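Local coordinates for protein lectin (Colocasia esculenta, PDB 5T1X) that probably binds mannose-containing glycans, as a taro member of the GNA-related lectin family, at residues B[64-69]-B[75-80]. Residues are numbered along the deposited sequence; the frame is centred on the assembly and turned at random.
Sequences GELIIK and TIWSSN
A classic beta bulge sits in the antiparallel hairpin of strands 66-69 and 75-78, where Ile76 and Trp77 both face Ile68. Ile68 O receives Ile76 N at 2.8 Å and, weakly, Trp77 N, while Ile68 N donates to Trp77 O at 2.9 Å. Beyond Ser78 the pairing runs on through Ser79: its N reaches Leu66 O at 2.9 Å, and its OG takes Leu66 N at 3.0 Å, a side chain standing in for a strand carbonyl. A chi1 of 58° turns Ser79 OG toward Leu66 N; the hydroxyl is also hydrogen-bonded to Ser81 OG, which ties in the chain after the hairpin.

Leu66, Ile68 and Trp77 share one face of the sheet. Ile68 CD1 packs on Trp77 CB at 3.8 Å, Leu66 CD2 meets the six-membered ring at CZ3, and Ile68 CG2 lies against Ile76 CB. Leu66 and Ile68 press on into Leu58 of strand 57-60, whereas Trp77 packs on Phe101 of the other subunit.

Ile67, Lys69, Thr75 and Ser78 lie on the opposite face, with Glu65 reaching in from just before the strand. The extended Glu65 chain runs alongside Ser78 and accepts Ser78 OG on the anti lone pair of OE2 at 2.6 Å; the same hydroxyl takes Asn80 N, closing an ST turn. Lys69, bent at chi2 (-70°), folds back over Thr75 and brings NZ to Thr75 OG1 at 2.8 Å, with Phe73 O as a second acceptor. Between these polar pairs Ile67 CG2 touches Thr75 CG2. Strand 75-78 is the outermost strand, within this chain, of a four-stranded antiparallel sheet, one of the three sheets of the beta-prism II fold characteristic of GNA-related lectins.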
# COMPACT_ATOMS: atom_id res chain seq x y z
N GLY B 64 -1.53 -12.27 4.33
CA GLY B 64 -2.26 -11.10 4.79
C GLY B 64 -2.53 -11.00 6.27
O GLY B 64 -3.31 -10.14 6.68
N GLU B 65 -1.86 -11.84 7.09
CA GLU B 65 -1.99 -11.81 8.55
C GLU B 65 -0.85 -10.99 9.15
O GLU B 65 0.33 -11.24 8.88
CB GLU B 65 -2.03 -13.23 9.14
CG GLU B 65 -2.53 -13.31 10.58
CD GLU B 65 -2.38 -14.65 11.28
OE1 GLU B 65 -2.06 -15.65 10.61
OE2 GLU B 65 -2.60 -14.70 12.52
N LEU B 66 -1.23 -9.98 9.94
CA LEU B 66 -0.29 -9.09 10.64
C LEU B 66 -0.19 -9.56 12.07
O LEU B 66 -1.21 -9.66 12.75
CB LEU B 66 -0.81 -7.64 10.54
CG LEU B 66 0.11 -6.55 11.10
CD1 LEU B 66 1.37 -6.36 10.23
CD2 LEU B 66 -0.64 -5.22 11.22
N ILE B 67 1.02 -9.93 12.51
CA ILE B 67 1.19 -10.53 13.84
C ILE B 67 2.25 -9.81 14.66
O ILE B 67 3.26 -9.37 14.11
CB ILE B 67 1.57 -12.04 13.67
CG1 ILE B 67 0.51 -12.82 12.86
CG2 ILE B 67 1.81 -12.73 15.03
CD1 ILE B 67 1.05 -14.04 12.14
N ILE B 68 2.01 -9.73 15.98
CA ILE B 68 3.01 -9.31 16.97
C ILE B 68 3.46 -10.59 17.64
O ILE B 68 2.62 -11.32 18.19
CB ILE B 68 2.49 -8.28 18.03
CG1 ILE B 68 1.96 -7.00 17.39
CG2 ILE B 68 3.59 -7.99 19.10
CD1 ILE B 68 1.29 -6.07 18.46
N LYS B 69 4.76 -10.87 17.59
CA LYS B 69 5.36 -12.04 18.24
C LYS B 69 6.29 -11.58 19.31
O LYS B 69 6.91 -10.54 19.12
CB LYS B 69 6.15 -12.87 17.21
CG LYS B 69 5.30 -13.66 16.23
CD LYS B 69 4.60 -14.82 16.92
CE LYS B 69 4.21 -15.92 15.98
NZ LYS B 69 3.65 -17.08 16.72
N THR B 75 2.60 -15.76 20.00
CA THR B 75 1.70 -14.74 19.44
C THR B 75 1.15 -13.85 20.56
O THR B 75 0.57 -14.34 21.53
CB THR B 75 0.57 -15.38 18.61
OG1 THR B 75 1.15 -16.14 17.56
CG2 THR B 75 -0.39 -14.34 18.01
N ILE B 76 1.35 -12.53 20.41
CA ILE B 76 0.87 -11.53 21.34
C ILE B 76 -0.43 -10.90 20.80
O ILE B 76 -1.34 -10.56 21.57
CB ILE B 76 1.98 -10.47 21.57
CG1 ILE B 76 3.25 -11.10 22.20
CG2 ILE B 76 1.48 -9.26 22.35
CD1 ILE B 76 3.04 -12.00 23.48
N TRP B 77 -0.50 -10.72 19.47
CA TRP B 77 -1.64 -10.11 18.80
C TRP B 77 -1.64 -10.52 17.34
O TRP B 77 -0.58 -10.73 16.76
CB TRP B 77 -1.57 -8.56 18.91
CG TRP B 77 -2.69 -7.81 18.24
CD1 TRP B 77 -3.86 -7.40 18.80
CD2 TRP B 77 -2.69 -7.31 16.89
NE1 TRP B 77 -4.62 -6.73 17.87
CE2 TRP B 77 -3.92 -6.65 16.69
CE3 TRP B 77 -1.78 -7.38 15.82
CZ2 TRP B 77 -4.27 -6.06 15.47
CZ3 TRP B 77 -2.12 -6.80 14.61
CH2 TRP B 77 -3.34 -6.14 14.44
N SER B 78 -2.83 -10.62 16.75
CA SER B 78 -2.98 -10.88 15.33
C SER B 78 -4.14 -10.08 14.78
O SER B 78 -5.15 -9.90 15.48
CB SER B 78 -3.21 -12.36 15.05
OG SER B 78 -3.47 -12.52 13.67
N SER B 79 -4.02 -9.67 13.51
CA SER B 79 -5.11 -9.00 12.79
C SER B 79 -6.24 -9.99 12.51
O SER B 79 -7.37 -9.58 12.24
CB SER B 79 -4.61 -8.42 11.47
OG SER B 79 -4.06 -9.44 10.64
N ASN B 80 -5.92 -11.30 12.56
CA ASN B 80 -6.82 -12.41 12.26
C ASN B 80 -7.37 -12.33 10.82
O ASN B 80 -8.42 -12.92 10.53
CB ASN B 80 -7.94 -12.54 13.28
CG ASN B 80 -7.40 -12.93 14.63
OD1 ASN B 80 -7.63 -12.25 15.62
ND2 ASN B 80 -6.61 -14.01 14.68